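Local coordinates for protein beta-xylosidase (PDB 4MLG) that probably hydrolyses xylooligosaccharides to release xylose, acting as a calcium-binding family 43 glycoside hydrolase with a beta-propeller fold, at residues 20-25 and 93-98; 153-158 and 171-176; 262-267 and 284-289; 275-280 and 308-313. All coordinates share one frame; numbering follows the deposited sequence.

Interaction 1 of 4, residues 20-25 and 93-98; sequences VFNDKL and GKYYMY
F21 and Y95 form a T-shaped (edge-to-face) aromatic pair that joins a hairpin of one antiparallel sheet of the beta-propeller to an inner strand of another. The ring centroids lie 4.8 Å apart and the planes meet at 77°. Y95 supplies the edge: its CE1 stands over the centre of the F21 ring and comes within 3.5 Å of F21 CG, with CD1 of the same tyrosine 3.8 Å from F21 CE2. Because CE1 sits at similar distances from all six F21 ring carbons, the edge is aimed at the ring as a whole. In Y95, CG lies anti to the carbonyl carbon (chi1 -64°), which sends the ring from strand 94-102 across to the hairpin. The hydroxyl passes beyond the F21 ring and ends beside N22, at a looser 4.1 Å from N22 ND2, with no hydrogen bond. Around the pair, P118 packs on both rings, and F90 of strand 81-91 also touches both. An alanine in place of F21 would probably leave the Y95 edge without its aromatic face and open a gap between the sheets. F21 takes the first position of a type I' turn, whose corners N22 and D23 both have positive phi. K24 N to F21 O at 2.9 Å closes the turn, and F21 N to K24 O at 2.7 Å completes the hydrogen-bonded pair.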
loop_
_atom_site.group_PDB
_atom_site.type_symbol
_atom_site.label_atom_id
_atom_site.label_comp_id
_atom_site.label_asym_id
_atom_site.label_seq_id
_atom_site.Cartn_x
_atom_site.Cartn_y
_atom_site.Cartn_z
ATOM N N VAL A 20 17.811 16.556 21.224
ATOM C CA VAL A 20 18.521 17.765 21.616
ATOM C C VAL A 20 18.984 18.550 20.394
ATOM O O VAL A 20 19.901 18.134 19.684
ATOM C CB VAL A 20 19.732 17.448 22.509
ATOM C CG1 VAL A 20 20.373 18.735 22.999
ATOM C CG2 VAL A 20 19.306 16.584 23.684
ATOM N N PHE A 21 18.339 19.687 20.155
ATOM C CA PHE A 21 18.676 20.545 19.028
ATOM C C PHE A 21 19.026 21.941 19.526
ATOM O O PHE A 21 18.256 22.544 20.273
ATOM C CB PHE A 21 17.501 20.624 18.052
ATOM C CG PHE A 21 17.152 19.310 17.412
ATOM C CD1 PHE A 21 18.146 18.462 16.949
ATOM C CD2 PHE A 21 15.829 18.922 17.277
ATOM C CE1 PHE A 21 17.825 17.251 16.357
ATOM C CE2 PHE A 21 15.501 17.714 16.688
ATOM C CZ PHE A 21 16.500 16.877 16.227
ATOM N N ASN A 22 20.185 22.446 19.109
ATOM C CA ASN A 22 20.642 23.779 19.495
ATOM C C ASN A 22 20.674 23.982 21.008
ATOM O O ASN A 22 20.220 25.011 21.512
ATOM C CB ASN A 22 19.779 24.864 18.838
ATOM C CG ASN A 22 19.852 24.832 17.322
ATOM O OD1 ASN A 22 20.886 24.494 16.747
ATOM N ND2 ASN A 22 18.752 25.188 16.668
ATOM N N ASP A 23 21.200 22.986 21.719
ATOM C CA ASP A 23 21.271 22.994 23.183
ATOM C C ASP A 23 19.899 23.109 23.849
ATOM O O ASP A 23 19.794 23.451 25.027
ATOM C CB ASP A 23 22.214 24.091 23.685
ATOM C CG ASP A 23 23.633 23.905 23.194
ATOM O OD1 ASP A 23 23.953 22.796 22.713
ATOM O OD2 ASP A 23 24.427 24.862 23.291
ATOM N N LYS A 24 18.855 22.819 23.079
ATOM C CA LYS A 24 17.490 22.802 23.584
ATOM C C LYS A 24 16.921 21.402 23.417
ATOM O O LYS A 24 17.288 20.684 22.489
ATOM C CB LYS A 24 16.623 23.804 22.820
ATOM C CG LYS A 24 16.729 25.238 23.307
ATOM C CD LYS A 24 15.909 26.169 22.427
ATOM C CE LYS A 24 15.391 27.364 23.211
ATOM N NZ LYS A 24 14.408 26.950 24.251
ATOM N N LEU A 25 16.025 21.013 24.317
ATOM C CA LEU A 25 15.387 19.707 24.224
ATOM C C LEU A 25 14.005 19.824 23.592
ATOM O O LEU A 25 13.094 20.406 24.178
ATOM C CB LEU A 25 15.290 19.055 25.604
ATOM C CG LEU A 25 14.596 17.693 25.657
ATOM C CD1 LEU A 25 15.403 16.715 26.495
ATOM C CD2 LEU A 25 13.184 17.833 26.206
ATOM N N GLY A 93 21.327 19.954 7.233
ATOM C CA GLY A 93 20.849 21.258 7.654
ATOM C C GLY A 93 19.337 21.349 7.739
ATOM O O GLY A 93 18.785 22.431 7.942
ATOM N N LYS A 94 18.660 20.215 7.585
ATOM C CA LYS A 94 17.202 20.189 7.649
ATOM C C LYS A 94 16.690 19.141 8.633
ATOM O O LYS A 94 17.419 18.227 9.019
ATOM C CB LYS A 94 16.607 19.950 6.258
ATOM C CG LYS A 94 16.852 21.088 5.279
ATOM C CD LYS A 94 16.236 20.796 3.920
ATOM C CE LYS A 94 16.877 19.580 3.272
ATOM N NZ LYS A 94 18.340 19.767 3.052
ATOM N N TYR A 95 15.431 19.283 9.036
ATOM C CA TYR A 95 14.816 18.355 9.978
ATOM C C TYR A 95 13.756 17.501 9.289
ATOM O O TYR A 95 12.791 18.021 8.727
ATOM C CB TYR A 95 14.208 19.115 11.160
ATOM C CG TYR A 95 15.225 19.851 12.008
ATOM C CD1 TYR A 95 15.702 19.300 13.192
ATOM C CD2 TYR A 95 15.708 21.096 11.625
ATOM C CE1 TYR A 95 16.630 19.970 13.971
ATOM C CE2 TYR A 95 16.636 21.771 12.394
ATOM C CZ TYR A 95 17.092 21.205 13.567
ATOM O OH TYR A 95 18.017 21.879 14.334
ATOM N N TYR A 96 13.947 16.186 9.332
ATOM C CA TYR A 96 13.042 15.257 8.671
ATOM C C TYR A 96 12.125 14.567 9.672
ATOM O O TYR A 96 12.581 13.795 10.517
ATOM C CB TYR A 96 13.835 14.209 7.887
ATOM C CG TYR A 96 14.664 14.785 6.759
ATOM C CD1 TYR A 96 14.147 14.883 5.475
ATOM C CD2 TYR A 96 15.960 15.232 6.980
ATOM C CE1 TYR A 96 14.897 15.408 4.441
ATOM C CE2 TYR A 96 16.718 15.760 5.952
ATOM C CZ TYR A 96 16.181 15.845 4.684
ATOM O OH TYR A 96 16.928 16.369 3.653
ATOM N N MET A 97 10.830 14.854 9.579
ATOM C CA MET A 97 9.846 14.209 10.441
ATOM C C MET A 97 9.268 12.968 9.771
ATOM O O MET A 97 8.759 13.039 8.652
ATOM C CB MET A 97 8.719 15.175 10.803
ATOM C CG MET A 97 7.573 14.518 11.554
ATOM S SD MET A 97 6.256 15.671 11.980
ATOM C CE MET A 97 7.121 16.788 13.080
ATOM N N TYR A 98 9.349 11.834 10.456
ATOM C CA TYR A 98 8.816 10.586 9.925
ATOM C C TYR A 98 7.555 10.176 10.675
ATOM O O TYR A 98 7.610 9.789 11.843
ATOM C CB TYR A 98 9.871 9.480 9.990
ATOM C CG TYR A 98 11.058 9.727 9.086
ATOM C CD1 TYR A 98 11.128 9.147 7.828
ATOM C CD2 TYR A 98 12.103 10.550 9.487
ATOM C CE1 TYR A 98 12.209 9.369 6.999
ATOM C CE2 TYR A 98 13.188 10.779 8.664
ATOM C CZ TYR A 98 13.235 10.187 7.421
ATOM O OH TYR A 98 14.311 10.412 6.597
#

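Interaction 2 of 4, residues 153-158 and 171-176; sequences GLWGGQ and ALLPEG
W155 and L173 mark the closest backbone approach, yet their CA atoms remain 8.5 Å apart, so side chains alone bridge the two segments and no hydrogen bond crosses. Segment 153-158 doubles back on itself: W155 takes a positive phi of 62°, residues 156-157 form a short 3-10 segment, and two backbone bonds tie the bend, G157 N to L154 O at 3.1 Å and Q158 N to W155 O at 3.1 Å. Segment 171-176 runs without regular helix or strand. L173 is the residue that reaches over. Its CD1 meets the pyrrole part of the indole, 3.8 Å from both W155 NE1 and W155 CD1, and the two side chains cross at about a right angle. The second methyl, L173 CD2, lies 4.1 Å from W155 CD1 and 4.3 Å from L154 CD2, so one leucine fork serves two neighbours. The CB of W155 starts out away from 171-176; with chi2 at -2°, CD1 lies on the CA side of the indole, which puts the CD1-NE1 side against the leucine. F222 meets the indole edge-to-face and also packs on L154, while A171 touches E169 of the second subunit. The arrangement is a small apolar contact, partly exposed, within the long connection between strands 147-151 and 184-188, antiparallel neighbours in one sheet of the propeller.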
loop_
_atom_site.group_PDB
_atom_site.type_symbol
_atom_site.label_atom_id
_atom_site.label_comp_id
_atom_site.label_asym_id
_atom_site.label_seq_id
_atom_site.Cartn_x
_atom_site.Cartn_y
_atom_site.Cartn_z
ATOM N N GLY A 153 5.063 -2.699 14.702
ATOM C CA GLY A 153 4.061 -2.659 15.751
ATOM C C GLY A 153 3.004 -3.732 15.568
ATOM O O GLY A 153 2.388 -3.827 14.510
ATOM N N LEU A 154 2.789 -4.540 16.602
ATOM C CA LEU A 154 1.831 -5.641 16.528
ATOM C C LEU A 154 0.377 -5.183 16.471
ATOM O O LEU A 154 0.058 -4.040 16.802
ATOM C CB LEU A 154 2.015 -6.600 17.708
ATOM C CG LEU A 154 3.266 -7.475 17.690
ATOM C CD1 LEU A 154 3.237 -8.476 18.837
ATOM C CD2 LEU A 154 3.403 -8.185 16.351
ATOM N N TRP A 155 -0.490 -6.096 16.038
ATOM C CA TRP A 155 -1.940 -5.904 16.060
ATOM C C TRP A 155 -2.412 -4.728 15.204
ATOM O O TRP A 155 -2.526 -4.846 13.985
ATOM C CB TRP A 155 -2.446 -5.775 17.503
ATOM C CG TRP A 155 -2.146 -6.979 18.357
ATOM C CD1 TRP A 155 -1.526 -8.133 17.967
ATOM C CD2 TRP A 155 -2.458 -7.144 19.747
ATOM N NE1 TRP A 155 -1.431 -9.002 19.026
ATOM C CE2 TRP A 155 -1.996 -8.420 20.130
ATOM C CE3 TRP A 155 -3.081 -6.337 20.704
ATOM C CZ2 TRP A 155 -2.139 -8.907 21.430
ATOM C CZ3 TRP A 155 -3.222 -6.823 21.993
ATOM C CH2 TRP A 155 -2.753 -8.095 22.343
ATOM N N GLY A 156 -2.684 -3.598 15.849
ATOM C CA GLY A 156 -3.149 -2.413 15.151
ATOM C C GLY A 156 -2.095 -1.830 14.231
ATOM O O GLY A 156 -2.407 -1.065 13.315
ATOM N N GLY A 157 -0.840 -2.200 14.474
ATOM C CA GLY A 157 0.272 -1.708 13.682
ATOM C C GLY A 157 0.481 -2.473 12.388
ATOM O O GLY A 157 1.348 -2.122 11.588
ATOM N N GLN A 158 -0.305 -3.530 12.199
ATOM C CA GLN A 158 -0.331 -4.289 10.949
ATOM C C GLN A 158 0.988 -4.979 10.603
ATOM O O GLN A 158 1.188 -5.394 9.462
ATOM C CB GLN A 158 -0.774 -3.394 9.782
ATOM C CG GLN A 158 -2.112 -2.707 9.996
ATOM C CD GLN A 158 -2.407 -1.664 8.936
ATOM O OE1 GLN A 158 -1.556 -1.352 8.102
ATOM N NE2 GLN A 158 -3.618 -1.120 8.961
ATOM N N ALA A 171 -3.326 -12.104 7.403
ATOM C CA ALA A 171 -2.440 -11.800 8.522
ATOM C C ALA A 171 -2.162 -13.042 9.362
ATOM O O ALA A 171 -3.014 -13.924 9.482
ATOM C CB ALA A 171 -3.032 -10.699 9.382
ATOM N N LEU A 172 -0.967 -13.110 9.938
ATOM C CA LEU A 172 -0.574 -14.272 10.723
ATOM C C LEU A 172 0.210 -13.872 11.969
ATOM O O LEU A 172 1.281 -13.273 11.876
ATOM C CB LEU A 172 0.256 -15.234 9.868
ATOM C CG LEU A 172 0.560 -16.604 10.477
ATOM C CD1 LEU A 172 -0.710 -17.433 10.577
ATOM C CD2 LEU A 172 1.625 -17.336 9.671
ATOM N N LEU A 173 -0.332 -14.207 13.136
ATOM C CA LEU A 173 0.351 -13.958 14.399
ATOM C C LEU A 173 0.954 -15.250 14.937
ATOM O O LEU A 173 0.234 -16.218 15.184
ATOM C CB LEU A 173 -0.615 -13.361 15.426
ATOM C CG LEU A 173 -0.920 -11.866 15.304
ATOM C CD1 LEU A 173 -2.090 -11.480 16.193
ATOM C CD2 LEU A 173 0.310 -11.045 15.660
ATOM N N PRO A 174 2.284 -15.271 15.114
ATOM C CA PRO A 174 2.969 -16.453 15.651
ATOM C C PRO A 174 2.467 -16.789 17.053
ATOM O O PRO A 174 2.061 -15.886 17.783
ATOM C CB PRO A 174 4.441 -16.021 15.687
ATOM C CG PRO A 174 4.412 -14.526 15.653
ATOM C CD PRO A 174 3.214 -14.164 14.839
ATOM N N GLU A 175 2.483 -18.069 17.418
ATOM C CA GLU A 175 1.958 -18.499 18.712
ATOM C C GLU A 175 2.938 -19.368 19.497
ATOM O O GLU A 175 3.657 -20.184 18.923
ATOM C CB GLU A 175 0.645 -19.266 18.530
ATOM C CG GLU A 175 -0.519 -18.439 18.012
ATOM C CD GLU A 175 -1.786 -19.261 17.858
ATOM O OE1 GLU A 175 -1.682 -20.503 17.761
ATOM O OE2 GLU A 175 -2.886 -18.670 17.839
ATOM N N GLY A 176 2.948 -19.187 20.815
ATOM C CA GLY A 176 3.702 -20.048 21.711
ATOM C C GLY A 176 5.199 -20.107 21.472
ATOM O O GLY A 176 5.890 -19.091 21.536
#

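Interaction 3 of 4, residues 262-267 and 284-289; sequences GVILTP and WYLFHH
I264 and L265 pack against L286 and H288 in a wholly buried, mainly apolar contact between two different sheets of the propeller: strand 258-265 belongs to one, strand 283-290 to another. The backbones are well separated, the nearest CA atoms being those of I264 and L286 at 8.9 Å, and no hydrogen bond spans the gap. The tightest meeting is between branches: I264 CG2 lies 3.6 Å from L286 CD2, the two side chains passing at a slant. L286 CD2 also faces L265 CB at 4.3 Å. Further along, L265 CD2 touches the imidazole of H288, 3.8 Å from its CD2, and approaches it obliquely. With CG anti to the backbone N (chi1 -171°), L265 extends towards this ring. The imidazole is itself held by its own strand: H288 ND1 donates to L286 O at 2.6 Å with an N-H...O angle of 152°. The acceptor lies in the ring plane, whereas the donor is tilted 33° from the carbonyl plane. This bond probably fixes the ring's rotation and gives L286 O a donor. A leucine in place of H288 would probably leave L286 O without this donor and the new side chain with no such bond to fix its rotation beside L265. I264 and L265 both lie opposite I246, a classic beta bulge, and the chain turns a corner at I264, consistent with both side chains pointing to strand 283-290. Strand 302-308, the sheet neighbour of 283-290, adds L308 against I264 and K304 against H288.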
loop_
_atom_site.group_PDB
_atom_site.type_symbol
_atom_site.label_atom_id
_atom_site.label_comp_id
_atom_site.label_asym_id
_atom_site.label_seq_id
_atom_site.Cartn_x
_atom_site.Cartn_y
_atom_site.Cartn_z
ATOM N N GLY A 262 16.612 -6.362 30.499
ATOM C CA GLY A 262 15.683 -6.206 31.602
ATOM C C GLY A 262 14.515 -5.277 31.330
ATOM O O GLY A 262 14.082 -5.116 30.188
ATOM N N VAL A 263 14.004 -4.669 32.394
ATOM C CA VAL A 263 12.843 -3.792 32.304
ATOM C C VAL A 263 13.209 -2.367 32.702
ATOM O O VAL A 263 13.793 -2.142 33.761
ATOM C CB VAL A 263 11.701 -4.291 33.215
ATOM C CG1 VAL A 263 10.521 -3.327 33.185
ATOM C CG2 VAL A 263 11.266 -5.691 32.806
ATOM N N ILE A 264 12.871 -1.405 31.849
ATOM C CA ILE A 264 13.102 -0.001 32.163
ATOM C C ILE A 264 11.921 0.573 32.936
ATOM O O ILE A 264 12.100 1.282 33.926
ATOM C CB ILE A 264 13.321 0.844 30.891
ATOM C CG1 ILE A 264 14.493 0.300 30.075
ATOM C CG2 ILE A 264 13.566 2.302 31.247
ATOM C CD1 ILE A 264 14.831 1.150 28.865
ATOM N N LEU A 265 10.712 0.253 32.482
ATOM C CA LEU A 265 9.501 0.806 33.076
ATOM C C LEU A 265 8.445 -0.260 33.367
ATOM O O LEU A 265 8.022 -0.994 32.474
ATOM C CB LEU A 265 8.912 1.884 32.163
ATOM C CG LEU A 265 7.767 2.715 32.743
ATOM C CD1 LEU A 265 8.260 3.537 33.922
ATOM C CD2 LEU A 265 7.151 3.610 31.677
ATOM N N THR A 266 8.026 -0.333 34.628
ATOM C CA THR A 266 6.934 -1.207 35.048
ATOM C C THR A 266 5.609 -0.620 34.546
ATOM O O THR A 266 5.576 0.546 34.152
ATOM C CB THR A 266 6.913 -1.341 36.585
ATOM O OG1 THR A 266 6.755 -0.048 37.179
ATOM C CG2 THR A 266 8.206 -1.968 37.081
ATOM N N PRO A 267 4.523 -1.423 34.537
ATOM C CA PRO A 267 3.223 -0.945 34.048
ATOM C C PRO A 267 2.783 0.404 34.610
ATOM O O PRO A 267 3.002 0.691 35.786
ATOM C CB PRO A 267 2.265 -2.042 34.508
ATOM C CG PRO A 267 3.082 -3.273 34.441
ATOM C CD PRO A 267 4.480 -2.866 34.845
ATOM N N TRP A 284 20.384 11.636 32.117
ATOM C CA TRP A 284 19.506 10.911 31.208
ATOM C C TRP A 284 18.060 10.967 31.691
ATOM O O TRP A 284 17.800 10.964 32.895
ATOM C CB TRP A 284 19.964 9.459 31.064
ATOM C CG TRP A 284 21.251 9.309 30.307
ATOM C CD1 TRP A 284 22.515 9.459 30.800
ATOM C CD2 TRP A 284 21.397 8.975 28.921
ATOM N NE1 TRP A 284 23.438 9.242 29.806
ATOM C CE2 TRP A 284 22.778 8.943 28.643
ATOM C CE3 TRP A 284 20.494 8.703 27.888
ATOM C CZ2 TRP A 284 23.278 8.648 27.374
ATOM C CZ3 TRP A 284 20.992 8.410 26.631
ATOM C CH2 TRP A 284 22.370 8.385 26.384
ATOM N N TYR A 285 17.125 11.024 30.748
ATOM C CA TYR A 285 15.708 11.114 31.080
ATOM C C TYR A 285 14.877 10.104 30.295
ATOM O O TYR A 285 15.174 9.806 29.138
ATOM C CB TYR A 285 15.187 12.531 30.823
ATOM C CG TYR A 285 15.870 13.590 31.658
ATOM C CD1 TYR A 285 15.390 13.923 32.919
ATOM C CD2 TYR A 285 16.996 14.255 31.190
ATOM C CE1 TYR A 285 16.012 14.888 33.689
ATOM C CE2 TYR A 285 17.625 15.221 31.952
ATOM C CZ TYR A 285 17.128 15.534 33.201
ATOM O OH TYR A 285 17.749 16.496 33.965
ATOM N N LEU A 286 13.837 9.577 30.934
ATOM C CA LEU A 286 12.911 8.670 30.267
ATOM C C LEU A 286 11.562 9.350 30.070
ATOM O O LEU A 286 10.694 9.287 30.940
ATOM C CB LEU A 286 12.732 7.383 31.076
ATOM C CG LEU A 286 11.769 6.342 30.495
ATOM C CD1 LEU A 286 12.331 5.744 29.215
ATOM C CD2 LEU A 286 11.451 5.255 31.512
ATOM N N PHE A 287 11.395 10.014 28.930
ATOM C CA PHE A 287 10.117 10.627 28.596
ATOM C C PHE A 287 9.107 9.532 28.280
ATOM O O PHE A 287 9.405 8.616 27.518
ATOM C CB PHE A 287 10.262 11.566 27.398
ATOM C CG PHE A 287 11.106 12.779 27.673
ATOM C CD1 PHE A 287 10.518 13.978 28.042
ATOM C CD2 PHE A 287 12.485 12.721 27.559
ATOM C CE1 PHE A 287 11.291 15.094 28.294
ATOM C CE2 PHE A 287 13.261 13.836 27.810
ATOM C CZ PHE A 287 12.662 15.022 28.179
ATOM N N HIS A 288 7.922 9.624 28.872
ATOM C CA HIS A 288 6.871 8.635 28.647
ATOM C C HIS A 288 5.500 9.231 28.949
ATOM O O HIS A 288 5.349 10.451 28.976
ATOM C CB HIS A 288 7.117 7.379 29.491
ATOM C CG HIS A 288 7.230 7.646 30.960
ATOM N ND1 HIS A 288 8.305 8.303 31.518
ATOM C CD2 HIS A 288 6.409 7.330 31.990
ATOM C CE1 HIS A 288 8.138 8.389 32.825
ATOM N NE2 HIS A 288 6.995 7.805 33.137
ATOM N N HIS A 289 4.503 8.377 29.170
ATOM C CA HIS A 289 3.161 8.858 29.491
ATOM C C HIS A 289 2.344 7.883 30.335
ATOM O O HIS A 289 2.632 6.687 30.379
ATOM C CB HIS A 289 2.388 9.213 28.213
ATOM C CG HIS A 289 2.125 8.047 27.309
ATOM N ND1 HIS A 289 2.467 8.052 25.974
ATOM C CD2 HIS A 289 1.544 6.845 27.542
ATOM C CE1 HIS A 289 2.113 6.903 25.425
ATOM N NE2 HIS A 289 1.554 6.152 26.356
#

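Interaction 4 of 4, residues 275-280 and 308-313; sequences HSIVEF and LKYNPD
S276 OG, one residue before the contact-forming I277, is gripped by two groups of the chain's N-terminal part, bonding to P16 O and A18 N. I277 carries a polar tie of its own: its carbonyl oxygen accepts a hydrogen bond from W226 NE1. These bonds are consistent with a firmly held strand 276-280, from which the I277 side chain is directed at segment 308-313. There the contact is light, with no hydrogen bond. I277 CD1 lies 4.2 Å from L308 CD1, methyl to methyl, and I277 CG2 stands 4.2 Å from Y310 OH. The isoleucine thus spends a different branch on each partner. CG2 is anti to the backbone N while CG1 takes the place beside it (chi1 -53°), which turns CG1, with CD1, to L308 and CG2 to Y310. Y310 comes in obliquely with its hydroxyl end foremost, its ring stacked on Y230 and meeting W284 edge-to-face. W284 also packs against I277 from strand 283-290, the strand lying between 276-280 and 302-308 in their common antiparallel sheet. I277 and L308 therefore bridge two strands that are not adjacent, across the face of the one between. Only van der Waals packing joins the segments directly, and backbone bonding through the intervening strand, V278 to Y285 and L308 to W284, sets their spacing.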
loop_
_atom_site.group_PDB
_atom_site.type_symbol
_atom_site.label_atom_id
_atom_site.label_comp_id
_atom_site.label_asym_id
_atom_site.label_seq_id
_atom_site.Cartn_x
_atom_site.Cartn_y
_atom_site.Cartn_z
ATOM N N HIS A 275 7.778 5.608 24.966
ATOM C CA HIS A 275 8.912 6.312 25.551
ATOM C C HIS A 275 9.927 6.847 24.545
ATOM O O HIS A 275 9.791 6.667 23.335
ATOM C CB HIS A 275 9.655 5.372 26.488
ATOM C CG HIS A 275 10.466 4.346 25.764
ATOM N ND1 HIS A 275 9.892 3.361 24.991
ATOM C CD2 HIS A 275 11.804 4.170 25.667
ATOM C CE1 HIS A 275 10.841 2.611 24.461
ATOM N NE2 HIS A 275 12.011 3.082 24.855
ATOM N N SER A 276 10.954 7.495 25.088
ATOM C CA SER A 276 12.123 7.934 24.334
ATOM C C SER A 276 13.221 8.314 25.322
ATOM O O SER A 276 12.975 9.049 26.280
ATOM C CB SER A 276 11.787 9.126 23.437
ATOM O OG SER A 276 11.431 10.262 24.207
ATOM N N ILE A 277 14.429 7.810 25.090
ATOM C CA ILE A 277 15.550 8.053 25.994
ATOM C C ILE A 277 16.565 9.017 25.382
ATOM O O ILE A 277 16.990 8.841 24.240
ATOM C CB ILE A 277 16.255 6.736 26.370
ATOM C CG1 ILE A 277 15.237 5.724 26.900
ATOM C CG2 ILE A 277 17.350 6.990 27.393
ATOM C CD1 ILE A 277 15.837 4.397 27.288
ATOM N N VAL A 278 16.951 10.032 26.150
ATOM C CA VAL A 278 17.863 11.059 25.658
ATOM C C VAL A 278 18.653 11.678 26.811
ATOM O O VAL A 278 18.157 11.776 27.933
ATOM C CB VAL A 278 17.093 12.158 24.883
ATOM C CG1 VAL A 278 16.155 12.914 25.813
ATOM C CG2 VAL A 278 18.051 13.111 24.185
ATOM N N GLU A 279 19.892 12.075 26.535
ATOM C CA GLU A 279 20.725 12.739 27.530
ATOM C C GLU A 279 20.623 14.253 27.381
ATOM O O GLU A 279 20.760 14.786 26.279
ATOM C CB GLU A 279 22.185 12.300 27.385
ATOM C CG GLU A 279 23.131 12.930 28.400
ATOM C CD GLU A 279 24.580 12.536 28.173
ATOM O OE1 GLU A 279 24.922 12.158 27.033
ATOM O OE2 GLU A 279 25.377 12.602 29.133
ATOM N N PHE A 280 20.376 14.943 28.491
ATOM C CA PHE A 280 20.291 16.397 28.477
ATOM C C PHE A 280 20.955 16.995 29.713
ATOM O O PHE A 280 20.560 16.707 30.844
ATOM C CB PHE A 280 18.832 16.852 28.373
ATOM C CG PHE A 280 18.671 18.319 28.083
ATOM C CD1 PHE A 280 18.819 18.804 26.793
ATOM C CD2 PHE A 280 18.364 19.211 29.098
ATOM C CE1 PHE A 280 18.669 20.153 26.521
ATOM C CE2 PHE A 280 18.212 20.561 28.832
ATOM C CZ PHE A 280 18.365 21.033 27.541
ATOM N N LEU A 308 16.544 8.918 34.299
ATOM C CA LEU A 308 17.037 7.567 34.062
ATOM C C LEU A 308 18.493 7.446 34.503
ATOM O O LEU A 308 19.315 8.310 34.201
ATOM C CB LEU A 308 16.899 7.202 32.584
ATOM C CG LEU A 308 17.186 5.749 32.205
ATOM C CD1 LEU A 308 16.022 5.171 31.420
ATOM C CD2 LEU A 308 18.474 5.640 31.407
ATOM N N LYS A 309 18.806 6.374 35.223
ATOM C CA LYS A 309 20.153 6.179 35.747
ATOM C C LYS A 309 20.714 4.810 35.379
ATOM O O LYS A 309 19.977 3.825 35.306
ATOM C CB LYS A 309 20.170 6.369 37.265
ATOM C CG LYS A 309 19.829 7.781 37.713
ATOM C CD LYS A 309 19.837 7.898 39.227
ATOM C CE LYS A 309 19.522 9.317 39.672
ATOM N NZ LYS A 309 19.478 9.435 41.155
ATOM N N TYR A 310 22.021 4.755 35.149
ATOM C CA TYR A 310 22.677 3.513 34.760
ATOM C C TYR A 310 23.491 2.922 35.903
ATOM O O TYR A 310 23.982 3.644 36.772
ATOM C CB TYR A 310 23.598 3.739 33.558
ATOM C CG TYR A 310 22.905 4.234 32.309
ATOM C CD1 TYR A 310 22.310 3.346 31.423
ATOM C CD2 TYR A 310 22.860 5.589 32.009
ATOM C CE1 TYR A 310 21.682 3.795 30.276
ATOM C CE2 TYR A 310 22.234 6.046 30.866
ATOM C CZ TYR A 310 21.647 5.147 30.004
ATOM O OH TYR A 310 21.023 5.604 28.865
ATOM N N ASN A 311 23.628 1.602 35.891
ATOM C CA ASN A 311 24.536 0.917 36.796
ATOM C C ASN A 311 25.895 0.775 36.124
ATOM O O ASN A 311 25.971 0.685 34.898
ATOM C CB ASN A 311 23.975 -0.452 37.179
ATOM C CG ASN A 311 22.740 -0.350 38.049
ATOM O OD1 ASN A 311 22.680 0.469 38.966
ATOM N ND2 ASN A 311 21.742 -1.178 37.761
ATOM N N PRO A 312 26.976 0.766 36.922
ATOM C CA PRO A 312 28.348 0.683 36.405
ATOM C C PRO A 312 28.586 -0.485 35.443
ATOM O O PRO A 312 29.508 -0.418 34.631
ATOM C CB PRO A 312 29.182 0.503 37.674
ATOM C CG PRO A 312 28.393 1.193 38.726
ATOM C CD PRO A 312 26.954 0.930 38.388
ATOM N N ASP A 313 27.767 -1.530 35.525
ATOM C CA ASP A 313 27.905 -2.669 34.622
ATOM C C ASP A 313 27.163 -2.446 33.302
ATOM O O ASP A 313 27.111 -3.336 32.453
ATOM C CB ASP A 313 27.434 -3.966 35.292
ATOM C CG ASP A 313 25.924 -4.059 35.394
ATOM O OD1 ASP A 313 25.278 -3.030 35.681
ATOM O OD2 ASP A 313 25.382 -5.165 35.185
#

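Overall arrangement
Interactions 3 and 4 are interlocked: their centres lie 9 Å apart, their segments alternate along the chain, and both use the sheet holding strands 276-280 and 283-290. That sheet also takes in strand 5-6 from the start of the chain, consistent with a blade built from both ends of the chain. Interaction 1 touches both, L25 CD2 lying 3.5 Å from F287 CZ and V20 CG2 3.7 Å from V278 CG2. Interaction 2 stands apart, its nearest atoms about 12 Å from interaction 4. The calcium ion, held by D85 and H274, is about 10 Å from the side chains of H288 and I277, and about 13 Å from that of F21; the W155 side chain is about 5 Å from a sulfate ion, probably from the crystallisation liquor.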